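Local structure of toxin FitB (Neisseria gonorrhoeae, 2H1C) at residues I2-N7 against T117-D122; D32-A37 against A72-P77; E42-V47 against R62-I67; E80-I85 against A111-L116; H96-A101 against F126-V131. The protein is the toxin of a type II toxin-antitoxin pair, a PIN-domain protein expected to act as a magnesium-dependent ribonuclease, and joins its antitoxin in a promoter-binding complex. All blocks are in the same frame, centred on the assembly; numbering follows the deposited sequence.

Contact 1: I2-N7 against T117-D122. With SO4 (sulfate ion), chain D.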
# COMPACT_ATOMS: atom_id res chain seq x y z
N ILE A 2 6.75 7.78 17.03
CA ILE A 2 7.45 6.81 16.19
C ILE A 2 6.56 5.91 15.34
O ILE A 2 5.49 5.50 15.78
CB ILE A 2 8.34 5.89 17.07
CG1 ILE A 2 9.56 6.66 17.60
CG2 ILE A 2 8.82 4.66 16.28
CD1 ILE A 2 10.53 7.09 16.52
N LEU A 3 7.01 5.63 14.11
CA LEU A 3 6.34 4.71 13.20
C LEU A 3 7.35 3.58 13.03
O LEU A 3 8.43 3.79 12.45
CB LEU A 3 6.06 5.35 11.83
CG LEU A 3 5.23 4.44 10.88
CD1 LEU A 3 3.83 4.24 11.46
CD2 LEU A 3 5.15 5.08 9.49
N LEU A 4 7.06 2.39 13.55
CA LEU A 4 8.01 1.28 13.45
C LEU A 4 7.92 0.58 12.10
O LEU A 4 6.85 0.15 11.72
CB LEU A 4 7.72 0.23 14.53
CG LEU A 4 7.84 0.56 16.01
CD1 LEU A 4 7.48 -0.71 16.79
CD2 LEU A 4 9.25 1.03 16.34
N ASP A 5 9.06 0.45 11.42
CA ASP A 5 9.15 -0.21 10.11
C ASP A 5 9.19 -1.72 10.41
O ASP A 5 9.54 -2.13 11.51
CB ASP A 5 10.44 0.26 9.40
CG ASP A 5 10.47 -0.05 7.89
OD1 ASP A 5 9.40 -0.25 7.27
OD2 ASP A 5 11.58 -0.06 7.31
N THR A 6 8.88 -2.54 9.42
CA THR A 6 8.86 -3.99 9.61
C THR A 6 10.14 -4.61 10.18
O THR A 6 10.08 -5.50 11.02
CB THR A 6 8.54 -4.70 8.29
OG1 THR A 6 7.31 -4.18 7.78
CG2 THR A 6 8.41 -6.19 8.49
N ASN A 7 11.30 -4.14 9.72
CA ASN A 7 12.55 -4.73 10.17
C ASN A 7 12.86 -4.49 11.64
O ASN A 7 13.66 -5.22 12.23
CB ASN A 7 13.71 -4.26 9.28
CG ASN A 7 13.90 -2.75 9.32
OD1 ASN A 7 14.23 -2.18 10.36
ND2 ASN A 7 13.69 -2.10 8.19
N THR A 117 8.50 9.91 13.29
CA THR A 117 9.87 9.55 12.94
C THR A 117 9.83 8.06 12.63
O THR A 117 9.28 7.29 13.41
CB THR A 117 10.84 9.74 14.11
OG1 THR A 117 10.91 11.12 14.46
CG2 THR A 117 12.22 9.24 13.72
N VAL A 118 10.40 7.66 11.50
CA VAL A 118 10.43 6.25 11.13
C VAL A 118 11.60 5.53 11.79
O VAL A 118 12.74 6.01 11.73
CB VAL A 118 10.58 6.08 9.59
CG1 VAL A 118 10.69 4.58 9.25
CG2 VAL A 118 9.37 6.68 8.87
N ALA A 119 11.33 4.41 12.45
CA ALA A 119 12.39 3.61 13.07
C ALA A 119 12.63 2.48 12.06
O ALA A 119 11.72 1.70 11.76
CB ALA A 119 11.91 3.04 14.40
N THR A 120 13.86 2.39 11.55
CA THR A 120 14.19 1.37 10.54
C THR A 120 15.69 1.13 10.44
O THR A 120 16.48 2.00 10.76
CB THR A 120 13.72 1.81 9.15
OG1 THR A 120 14.08 0.81 8.19
CG2 THR A 120 14.36 3.14 8.77
N ARG A 121 16.06 -0.07 9.98
CA ARG A 121 17.47 -0.40 9.82
C ARG A 121 18.00 0.21 8.52
O ARG A 121 19.18 0.56 8.42
CB ARG A 121 17.64 -1.92 9.78
CG ARG A 121 19.10 -2.36 9.85
CD ARG A 121 19.23 -3.87 9.90
NE ARG A 121 20.56 -4.28 10.32
CZ ARG A 121 20.93 -5.55 10.50
NH1 ARG A 121 20.06 -6.53 10.31
NH2 ARG A 121 22.17 -5.83 10.90
N ASP A 122 17.12 0.31 7.53
CA ASP A 122 17.45 0.86 6.21
C ASP A 122 16.95 2.29 6.07
O ASP A 122 15.83 2.52 5.61
CB ASP A 122 16.81 -0.00 5.11
CG ASP A 122 17.37 -1.41 5.07
OD1 ASP A 122 16.77 -2.26 4.38
OD2 ASP A 122 18.42 -1.67 5.71
S SO4 D . 22.29 -9.54 10.94
O1 SO4 D . 21.80 -10.63 10.20
O2 SO4 D . 22.98 -8.54 10.11
O3 SO4 D . 23.27 -9.88 11.90
O4 SO4 D . 21.21 -8.78 11.45

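Contact 2: D32-A37 against A72-P77. With MG (magnesium ion), chain H.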
# COMPACT_ATOMS: atom_id res chain seq x y z
N ASP A 32 2.91 6.27 22.13
CA ASP A 32 3.59 7.12 21.16
C ASP A 32 4.17 6.31 20.00
O ASP A 32 4.91 6.86 19.18
CB ASP A 32 4.73 7.90 21.84
CG ASP A 32 4.24 8.83 22.96
OD1 ASP A 32 3.02 8.92 23.19
OD2 ASP A 32 5.10 9.46 23.61
N VAL A 33 3.85 5.02 19.94
CA VAL A 33 4.37 4.17 18.87
C VAL A 33 3.25 3.70 17.95
O VAL A 33 2.24 3.17 18.42
CB VAL A 33 5.12 2.97 19.46
CG1 VAL A 33 5.79 2.17 18.35
CG2 VAL A 33 6.18 3.45 20.46
N TYR A 34 3.45 3.89 16.65
CA TYR A 34 2.45 3.51 15.64
C TYR A 34 2.94 2.48 14.62
O TYR A 34 4.15 2.26 14.46
CB TYR A 34 2.03 4.76 14.85
CG TYR A 34 1.35 5.82 15.69
CD1 TYR A 34 2.08 6.62 16.58
CD2 TYR A 34 -0.03 5.98 15.64
CE1 TYR A 34 1.46 7.54 17.41
CE2 TYR A 34 -0.69 6.90 16.48
CZ TYR A 34 0.07 7.67 17.36
OH TYR A 34 -0.57 8.55 18.22
N LEU A 35 1.99 1.85 13.92
CA LEU A 35 2.31 0.90 12.87
C LEU A 35 1.49 1.28 11.64
O LEU A 35 0.33 1.71 11.78
CB LEU A 35 1.93 -0.54 13.26
CG LEU A 35 2.68 -1.26 14.37
CD1 LEU A 35 2.05 -2.65 14.57
CD2 LEU A 35 4.15 -1.41 14.00
N SER A 36 2.07 1.16 10.46
CA SER A 36 1.32 1.42 9.23
C SER A 36 0.58 0.14 8.92
O SER A 36 1.08 -0.96 9.20
CB SER A 36 2.26 1.72 8.06
OG SER A 36 1.59 1.47 6.82
N ALA A 37 -0.61 0.25 8.34
CA ALA A 37 -1.36 -0.93 7.96
C ALA A 37 -0.52 -1.76 6.97
O ALA A 37 -0.68 -2.97 6.87
CB ALA A 37 -2.70 -0.51 7.32
N ALA A 72 -3.70 -1.10 19.24
CA ALA A 72 -5.11 -0.79 19.02
C ALA A 72 -5.29 0.72 18.89
O ALA A 72 -4.83 1.50 19.73
CB ALA A 72 -5.95 -1.34 20.18
N GLY A 73 -5.94 1.14 17.81
CA GLY A 73 -6.16 2.56 17.60
C GLY A 73 -4.96 3.28 17.03
O GLY A 73 -5.04 4.48 16.78
N ARG A 74 -3.86 2.56 16.81
CA ARG A 74 -2.65 3.19 16.26
C ARG A 74 -2.06 2.46 15.04
O ARG A 74 -0.83 2.48 14.80
CB ARG A 74 -1.58 3.35 17.36
CG ARG A 74 -2.10 4.08 18.63
CD ARG A 74 -0.97 4.56 19.56
NE ARG A 74 -0.00 3.50 19.80
CZ ARG A 74 -0.22 2.43 20.55
NH1 ARG A 74 -1.38 2.28 21.17
NH2 ARG A 74 0.69 1.48 20.61
N ILE A 75 -2.93 1.78 14.29
CA ILE A 75 -2.53 1.11 13.05
C ILE A 75 -3.06 2.09 12.01
O ILE A 75 -4.27 2.22 11.79
CB ILE A 75 -3.21 -0.27 12.94
CG1 ILE A 75 -2.65 -1.18 14.04
CG2 ILE A 75 -2.96 -0.90 11.56
CD1 ILE A 75 -3.24 -2.57 14.06
N LEU A 76 -2.13 2.80 11.39
CA LEU A 76 -2.46 3.86 10.43
C LEU A 76 -2.74 3.43 9.00
O LEU A 76 -1.91 2.79 8.38
CB LEU A 76 -1.32 4.88 10.42
CG LEU A 76 -0.95 5.44 11.81
CD1 LEU A 76 0.34 6.24 11.71
CD2 LEU A 76 -2.10 6.29 12.32
N PRO A 77 -3.89 3.83 8.45
CA PRO A 77 -4.17 3.40 7.07
C PRO A 77 -3.46 4.20 5.98
O PRO A 77 -2.98 5.31 6.21
CB PRO A 77 -5.69 3.53 6.97
CG PRO A 77 -5.97 4.75 7.82
CD PRO A 77 -5.06 4.51 9.04
MG MG H . -0.07 3.34 6.14

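Contact 3: E42-V47 against R62-I67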
# COMPACT_ATOMS: atom_id res chain seq x y z
N GLU A 42 2.55 -6.87 5.98
CA GLU A 42 3.80 -7.59 5.74
C GLU A 42 4.11 -8.55 6.89
O GLU A 42 4.61 -9.65 6.65
CB GLU A 42 4.97 -6.62 5.55
CG GLU A 42 4.72 -5.57 4.47
CD GLU A 42 5.90 -4.63 4.27
OE1 GLU A 42 6.64 -4.39 5.26
OE2 GLU A 42 6.08 -4.12 3.13
N LEU A 43 3.82 -8.14 8.12
CA LEU A 43 4.04 -9.02 9.27
C LEU A 43 3.12 -10.23 9.14
O LEU A 43 3.56 -11.38 9.29
CB LEU A 43 3.74 -8.30 10.59
CG LEU A 43 4.74 -7.21 10.92
CD1 LEU A 43 4.27 -6.38 12.12
CD2 LEU A 43 6.09 -7.86 11.20
N ARG A 44 1.84 -9.99 8.86
CA ARG A 44 0.90 -11.09 8.72
C ARG A 44 1.28 -12.03 7.57
O ARG A 44 1.11 -13.24 7.69
CB ARG A 44 -0.53 -10.56 8.53
CG ARG A 44 -1.18 -10.06 9.84
CD ARG A 44 -2.47 -9.27 9.56
NE ARG A 44 -3.26 -9.09 10.78
CZ ARG A 44 -4.24 -8.20 10.92
NH1 ARG A 44 -4.55 -7.38 9.92
NH2 ARG A 44 -4.91 -8.14 12.06
N LEU A 45 1.78 -11.48 6.46
CA LEU A 45 2.17 -12.30 5.32
C LEU A 45 3.38 -13.17 5.69
O LEU A 45 3.43 -14.37 5.37
CB LEU A 45 2.50 -11.40 4.12
CG LEU A 45 3.04 -12.10 2.87
CD1 LEU A 45 2.09 -13.21 2.43
CD2 LEU A 45 3.23 -11.06 1.77
N GLY A 46 4.34 -12.55 6.37
CA GLY A 46 5.54 -13.27 6.78
C GLY A 46 5.18 -14.47 7.65
O GLY A 46 5.71 -15.58 7.46
N VAL A 47 4.29 -14.26 8.60
CA VAL A 47 3.88 -15.36 9.47
C VAL A 47 3.18 -16.44 8.65
O VAL A 47 3.44 -17.63 8.83
CB VAL A 47 2.93 -14.89 10.57
CG1 VAL A 47 2.40 -16.09 11.35
CG2 VAL A 47 3.67 -13.94 11.52
N ARG A 62 0.03 -15.37 18.62
CA ARG A 62 0.69 -14.30 19.34
C ARG A 62 0.59 -12.96 18.63
O ARG A 62 0.39 -11.92 19.27
CB ARG A 62 2.15 -14.66 19.58
CG ARG A 62 2.30 -15.80 20.56
CD ARG A 62 1.76 -15.41 21.93
NE ARG A 62 1.95 -16.50 22.88
CZ ARG A 62 1.17 -17.57 22.95
NH1 ARG A 62 0.13 -17.69 22.13
NH2 ARG A 62 1.44 -18.54 23.82
N LEU A 63 0.73 -12.96 17.31
CA LEU A 63 0.62 -11.71 16.57
C LEU A 63 -0.76 -11.08 16.75
O LEU A 63 -0.90 -9.91 17.13
CB LEU A 63 0.88 -11.93 15.08
CG LEU A 63 0.78 -10.67 14.21
CD1 LEU A 63 1.82 -9.63 14.69
CD2 LEU A 63 1.03 -11.03 12.76
N GLU A 64 -1.79 -11.88 16.49
CA GLU A 64 -3.16 -11.38 16.57
C GLU A 64 -3.68 -11.08 17.97
O GLU A 64 -4.34 -10.05 18.20
CB GLU A 64 -4.09 -12.38 15.88
CG GLU A 64 -3.78 -12.66 14.39
CD GLU A 64 -3.78 -11.39 13.52
OE1 GLU A 64 -4.52 -10.44 13.84
OE2 GLU A 64 -3.05 -11.36 12.50
N GLN A 65 -3.38 -11.96 18.93
CA GLN A 65 -3.89 -11.80 20.29
C GLN A 65 -2.98 -11.13 21.31
O GLN A 65 -3.46 -10.73 22.37
CB GLN A 65 -4.30 -13.17 20.85
CG GLN A 65 -5.51 -13.80 20.16
CD GLN A 65 -6.74 -12.89 20.19
OE1 GLN A 65 -7.08 -12.24 19.19
NE2 GLN A 65 -7.40 -12.83 21.35
N SER A 66 -1.70 -11.00 21.01
CA SER A 66 -0.78 -10.39 21.97
C SER A 66 -0.04 -9.16 21.46
O SER A 66 0.16 -8.19 22.20
CB SER A 66 0.26 -11.42 22.42
OG SER A 66 -0.33 -12.46 23.17
N ILE A 67 0.40 -9.21 20.20
CA ILE A 67 1.16 -8.09 19.65
C ILE A 67 0.32 -6.95 19.10
O ILE A 67 0.45 -5.81 19.56
CB ILE A 67 2.14 -8.57 18.54
CG1 ILE A 67 3.17 -9.53 19.14
CG2 ILE A 67 2.86 -7.38 17.91
CD1 ILE A 67 3.99 -10.25 18.09

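Contact 4: E80-I85 against A111-L116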
# COMPACT_ATOMS: atom_id res chain seq x y z
N GLU A 80 -6.43 8.47 1.20
CA GLU A 80 -6.25 9.52 0.19
C GLU A 80 -5.20 10.59 0.50
O GLU A 80 -4.40 10.94 -0.37
CB GLU A 80 -7.60 10.16 -0.15
CG GLU A 80 -7.53 11.22 -1.24
CD GLU A 80 -7.06 12.56 -0.72
OE1 GLU A 80 -7.53 12.97 0.36
OE2 GLU A 80 -6.23 13.21 -1.39
N PRO A 81 -5.20 11.14 1.72
CA PRO A 81 -4.21 12.17 2.07
C PRO A 81 -2.77 11.62 1.99
O PRO A 81 -1.85 12.31 1.55
CB PRO A 81 -4.59 12.55 3.51
CG PRO A 81 -6.07 12.30 3.53
CD PRO A 81 -6.21 11.00 2.79
N VAL A 82 -2.59 10.39 2.45
CA VAL A 82 -1.27 9.75 2.42
C VAL A 82 -0.85 9.51 0.96
O VAL A 82 0.33 9.61 0.62
CB VAL A 82 -1.27 8.42 3.16
CG1 VAL A 82 0.14 7.83 3.17
CG2 VAL A 82 -1.77 8.62 4.58
N ALA A 83 -1.82 9.18 0.12
CA ALA A 83 -1.53 8.96 -1.29
C ALA A 83 -0.94 10.22 -1.93
O ALA A 83 -0.04 10.13 -2.76
CB ALA A 83 -2.80 8.53 -2.04
N ALA A 84 -1.44 11.39 -1.55
CA ALA A 84 -0.92 12.65 -2.09
C ALA A 84 0.53 12.84 -1.70
O ALA A 84 1.36 13.24 -2.52
CB ALA A 84 -1.75 13.83 -1.58
N ILE A 85 0.84 12.59 -0.43
CA ILE A 85 2.21 12.73 0.07
C ILE A 85 3.13 11.71 -0.62
O ILE A 85 4.26 12.02 -0.97
CB ILE A 85 2.23 12.55 1.59
CG1 ILE A 85 1.43 13.70 2.22
CG2 ILE A 85 3.68 12.52 2.12
CD1 ILE A 85 1.13 13.54 3.69
N ALA A 111 4.30 8.30 7.66
CA ALA A 111 5.01 9.00 8.72
C ALA A 111 4.95 10.52 8.53
O ALA A 111 4.69 11.26 9.48
CB ALA A 111 6.46 8.53 8.77
N LYS A 112 5.18 10.99 7.31
CA LYS A 112 5.15 12.43 7.06
C LYS A 112 3.76 13.00 7.33
O LYS A 112 3.63 14.06 7.94
CB LYS A 112 5.58 12.73 5.62
CG LYS A 112 5.48 14.20 5.24
CD LYS A 112 6.22 14.52 3.94
CE LYS A 112 7.73 14.52 4.14
NZ LYS A 112 8.48 15.00 2.93
N GLN A 113 2.73 12.28 6.89
CA GLN A 113 1.36 12.71 7.08
C GLN A 113 1.00 12.87 8.56
O GLN A 113 0.24 13.77 8.92
CB GLN A 113 0.42 11.70 6.41
CG GLN A 113 -0.93 12.26 6.01
CD GLN A 113 -1.89 12.33 7.16
OE1 GLN A 113 -2.03 11.37 7.91
NE2 GLN A 113 -2.57 13.47 7.30
N HIS A 114 1.56 12.01 9.41
CA HIS A 114 1.29 12.03 10.85
C HIS A 114 2.39 12.63 11.72
O HIS A 114 2.33 12.53 12.94
CB HIS A 114 1.00 10.61 11.33
CG HIS A 114 -0.25 10.03 10.76
ND1 HIS A 114 -1.51 10.36 11.24
CD2 HIS A 114 -0.46 9.16 9.74
CE1 HIS A 114 -2.43 9.73 10.54
NE2 HIS A 114 -1.82 8.99 9.62
N SER A 115 3.40 13.22 11.07
CA SER A 115 4.52 13.84 11.77
C SER A 115 5.28 12.87 12.65
O SER A 115 5.64 13.19 13.78
CB SER A 115 4.02 15.01 12.63
OG SER A 115 3.43 16.00 11.82
N LEU A 116 5.53 11.67 12.13
CA LEU A 116 6.24 10.65 12.89
C LEU A 116 7.66 10.43 12.40
O LEU A 116 7.96 10.70 11.24
CB LEU A 116 5.51 9.32 12.76
CG LEU A 116 4.01 9.44 13.04
CD1 LEU A 116 3.34 8.09 12.73
CD2 LEU A 116 3.79 9.81 14.49

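Contact 5: H96-A101 against F126-V131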
# COMPACT_ATOMS: atom_id res chain seq x y z
N HIS A 96 15.30 13.93 -8.62
CA HIS A 96 16.54 14.37 -7.98
C HIS A 96 17.56 13.25 -7.81
O HIS A 96 18.47 13.33 -6.97
CB HIS A 96 16.22 15.01 -6.63
CG HIS A 96 15.55 16.35 -6.74
ND1 HIS A 96 14.27 16.50 -7.22
CD2 HIS A 96 16.02 17.59 -6.49
CE1 HIS A 96 13.98 17.79 -7.26
NE2 HIS A 96 15.02 18.47 -6.83
N GLY A 97 17.41 12.21 -8.62
CA GLY A 97 18.33 11.08 -8.61
C GLY A 97 18.40 10.27 -7.33
O GLY A 97 19.40 9.60 -7.09
N LYS A 98 17.34 10.32 -6.53
CA LYS A 98 17.27 9.57 -5.27
C LYS A 98 16.43 8.32 -5.50
O LYS A 98 15.57 8.30 -6.37
CB LYS A 98 16.65 10.43 -4.17
CG LYS A 98 17.30 11.80 -3.98
CD LYS A 98 16.62 12.60 -2.87
CE LYS A 98 17.05 14.07 -2.89
NZ LYS A 98 18.53 14.26 -2.82
N GLU A 99 16.67 7.29 -4.70
CA GLU A 99 15.95 6.04 -4.84
C GLU A 99 15.01 5.71 -3.68
O GLU A 99 15.43 5.68 -2.52
CB GLU A 99 16.95 4.90 -5.04
CG GLU A 99 18.05 4.88 -3.99
CD GLU A 99 19.30 4.15 -4.48
OE1 GLU A 99 19.90 4.62 -5.48
OE2 GLU A 99 19.67 3.12 -3.87
N ILE A 100 13.74 5.49 -4.01
CA ILE A 100 12.72 5.13 -3.03
C ILE A 100 11.77 4.11 -3.68
O ILE A 100 11.10 4.41 -4.67
CB ILE A 100 11.87 6.35 -2.59
CG1 ILE A 100 12.77 7.45 -2.03
CG2 ILE A 100 10.85 5.93 -1.54
CD1 ILE A 100 12.03 8.69 -1.59
N ALA A 101 11.73 2.91 -3.12
CA ALA A 101 10.86 1.85 -3.62
C ALA A 101 9.43 2.11 -3.15
O ALA A 101 9.22 2.84 -2.18
CB ALA A 101 11.34 0.50 -3.11
N PHE A 126 14.26 6.65 3.29
CA PHE A 126 13.58 7.65 4.10
C PHE A 126 14.30 8.98 4.12
O PHE A 126 13.67 10.03 4.25
CB PHE A 126 13.35 7.09 5.50
CG PHE A 126 12.54 5.83 5.51
CD1 PHE A 126 13.16 4.59 5.51
CD2 PHE A 126 11.14 5.89 5.46
CE1 PHE A 126 12.41 3.41 5.45
CE2 PHE A 126 10.38 4.71 5.40
CZ PHE A 126 11.02 3.47 5.39
N PHE A 127 15.62 8.96 3.99
CA PHE A 127 16.36 10.21 3.96
C PHE A 127 15.96 10.95 2.69
O PHE A 127 15.74 12.16 2.71
CB PHE A 127 17.86 9.93 3.97
CG PHE A 127 18.44 9.75 5.34
CD1 PHE A 127 18.20 10.71 6.33
CD2 PHE A 127 19.25 8.67 5.64
CE1 PHE A 127 18.76 10.58 7.59
CE2 PHE A 127 19.82 8.53 6.91
CZ PHE A 127 19.57 9.49 7.88
N ALA A 128 15.83 10.21 1.59
CA ALA A 128 15.45 10.79 0.31
C ALA A 128 14.00 11.29 0.33
O ALA A 128 13.63 12.17 -0.45
CB ALA A 128 15.64 9.76 -0.80
N ALA A 129 13.19 10.72 1.21
CA ALA A 129 11.79 11.12 1.34
C ALA A 129 11.69 12.36 2.23
O ALA A 129 10.61 12.92 2.42
CB ALA A 129 10.97 9.98 1.94
N ASP A 130 12.82 12.80 2.77
CA ASP A 130 12.84 13.97 3.64
C ASP A 130 11.95 13.76 4.87
O ASP A 130 11.22 14.66 5.29
CB ASP A 130 12.38 15.22 2.88
CG ASP A 130 13.48 15.81 2.00
OD1 ASP A 130 14.47 16.32 2.56
OD2 ASP A 130 13.34 15.76 0.75
N VAL A 131 11.99 12.55 5.42
CA VAL A 131 11.20 12.25 6.61
C VAL A 131 12.18 11.90 7.73
O VAL A 131 13.23 11.32 7.47
CB VAL A 131 10.23 11.05 6.37
CG1 VAL A 131 9.50 10.70 7.64
CG2 VAL A 131 9.23 11.40 5.28

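Contact 1: I2-N7 against T117-D122
L3 and A119 tie strand 2-4 to strand 117-119 in parallel register: L3 N donates to T117 O (2.9 Å), A119 N to L3 O (3.0 Å) and D5 N to A119 O (3.0 Å). The packed part lies on the face carrying I2, L4 and A119. There L4 CD2 and I2 CG2 both rest on the A119 methyl, and W24 of helix 19-27 covers all three residues. I2 CD1 folds back to T117 CB at 3.6 Å. On the other face L3 and V118 turn toward A111 of helix 102-114.

Beyond the strands the contact becomes polar. D5 and T120 lie side by side and point the same way; T120 OG1 donates to D5 OD2 over 2.8 Å, and D5 OD2 accepts with its anti lone pair. The same hydroxyl receives D122 N and closes an ST turn. N7 has CG wedged between its backbone N and carbonyl carbon (chi1 61°), which swings OD1 back to accept R121 N at 2.8 Å, with the donor tilted 35° from the amide carbonyl plane. In contrast to the closely packed strands, R121 runs out extended to the exposed side, and the edge of its guanidinium holds a sulfate, probably from the crystallisation liquor: NH1 bonds O4 at 2.8 Å and NH2 bonds O2; R14 shares that ion. An acidic residue just past the first strand, here the predicted magnesium ligand D5 near D104, the other predicted ligand, at the C-terminal ends of the strands of a parallel sheet is typical of the PIN-domain active site.

Contact 2: D32-A37 against A72-P77
Strands 33-36 and 75-76 pair in parallel, bridging L35 with I75 and S36 with L76, through L35 N to R74 O (3.0 Å), L76 N to L35 O (2.7 Å) and A37 N to L76 O (2.9 Å). Strand 75-76 is an outermost strand of the parallel PIN-domain sheet within this chain, and the connection, through helices 37-48 and 53-67, is a beta-alpha-beta type crossover.

R74 dominates the side-chain contact. Its CB and CG run against CD2 and CE2 of the Y34 ring, and CD sits over one ring face, 4.1 Å from the centroid, in a CH-pi contact offset toward the rim. A bend at chi3 (-48°) then turns the head back to strand 33-36. NE donates to V33 O over 2.7 Å, with that oxygen almost in the guanidinium plane, while NH2 adds a weak bond to the same atom and is hydrogen-bonded to L70 O. The guanidinium therefore stands steeply to the ring, 78° between planes, rather than stacking on it. L76 approaches Y34 obliquely, CD1 meeting Y34 CB at 3.9 Å, and also leans on L3 of strand 2-4. On the opposite face of the sheet, I75 CG2 packs beside A37, and E80 of the second subunit touches I75. At the strand end S36 OG caps I38 N, opening helix 37-48, and lies 2.6 Å from a magnesium ion, long for such a bond, in a site shared with L76 and T110.

Contact 3: E42-V47 against R62-I67
R44 reaches from helix 37-48 to E64 and L63 of helix 53-67. Its CG stands anti to the carbonyl carbon (chi1 -77°), and from CB the chain runs out extended. CG is the first atom of the side chain to touch, lying 3.8 Å from L63 CD2 and 3.5 Å from E64 OE2; CD continues past that oxygen. NE then donates to E64 OE2 over 2.9 Å, and at the tip NH2 donates to E64 OE1, also over 2.9 Å. The grip is side-on, one nitrogen to each oxygen, both taken on their syn lone pairs, with guanidinium and carboxylate nearly coplanar at 21°. E64 meets it by bending at chi2 (-57°).

Beneath the salt bridge L63 crosses R44 at about a right angle, and its CD2 touches V47 CG2 at 4.1 Å and L43 CB at 4.4 Å. The axes of 42-47 and 62-67 stay 11.4 Å apart at closest, so the side chains span the gap.

V47 and R62 also meet the bound peptide. The buried guanidinium has two carboxylates to offset its charge, which probably lowers the cost of burying it; the same arginine joins the helix pair to the second subunit through its salt bridge to E80 there.

Contact 4: E80-I85 against A111-L116
I85 and Q113 cross at about a right angle where helix 80-94 leans on the C-terminal end of helix 102-114. I85 CD1 lies 3.4 Å from both CG and CB of Q113, a close fit. The two branches of the isoleucine are divided between neighbours: with CG1 anti to the carbonyl carbon (chi1 -65°), CD1 goes to Q113 and CG2 goes to K112, whose CD lies 3.7 Å away as the two side chains pass at a slant. V82, one turn earlier, also stands across Q113, its CG2 reaching Q113 CG at 4.0 Å. P81 completes the row more loosely, with its CB 4.4 Å from Q113 NE2.

Q113 bends at chi2 (-81°), which carries its amide away from I85. OE1 ends over one face of the H114 ring, displaced toward the rim, without a hydrogen bond to H114 NE2. K112 bends at chi3 and takes its ammonium to A129 O, so that its methylenes serve I85 while its charge is bonded elsewhere.

No hydrogen bond joins the two segments; the contact is aliphatic and lies near the surface. Deeper in the same helix pair, V82 also meets A109 and T110. Helix 80-94 also meets the second subunit through E80, A83 and A84, with E80 in a salt bridge to R44 of the second subunit. At S115 the positive phi and two bonds back into the last turn form a Schellman motif at the C-terminal end of helix 102-114, leading into strand 117-119 of the parallel PIN-domain sheet.

Contact 5: H96-A101 against F126-V131
The loop that enters helix 102-114, the helix carrying the predicted magnesium ligand D104, lies against the end of helix 124-128 through K98, I100, A128 and A129. A128 is the centre: its methyl is held between the two longer side chains. K98 lays its aliphatic chain along it, CB and CD each 3.6 Å from A128 CB, with CG a little farther off. From CD the lysine bends at chi4 (-55°), its NZ ending 6.5 Å from D130 OD2, too far for a salt bridge, so any attraction between the charges is probably mild.

I100 comes in beside K98. Its CG1 is anti to the carbonyl carbon (chi1 -57°) and the chain is extended beyond, so CD1 reaches past the A128 methyl, 3.8 Å from it, to A129, lying 3.6 Å from A129 N and 3.9 Å from A129 CB. In the PIN fold the two segments follow helix ends: G97, with positive phi, closes helix 80-94 in a Schellman motif, and D130 closes helix 124-128 in another, with V131 N bonded back to F126 O at 3.2 Å.

I100 and A129 also share I89 of helix 80-94, which makes this the buried side, while K98 and E99 lie at the surface. E99 O, 4.4 Å from A128 CB, is buried by the contact and has no polar partner in the model.

Contacts 1 and 2 are backbone-bonded strand pairs of one parallel sheet, joined because strands 2-4 and 33-36 are neighbours; I2 O and Y34 N meet at 2.7 Å. Contact 1 lies nearest the chain centre and is, like contact 2, partly buried. Contacts 3, 4 and 5 have no backbone hydrogen bonds across them and rest mainly on side chains. Contact 3 is buried yet charged, contact 4 aliphatic and superficial, and contact 5 mixes a buried isoleucine with an exposed lysine. Contacts 2, 3 and 4 all touch the second subunit. A111 of contact 4 packs on V131 of contact 5, whose F126 meets V118 and T120 of contact 1. Contacts 3 and 5 are farthest apart, centres about 29 Å.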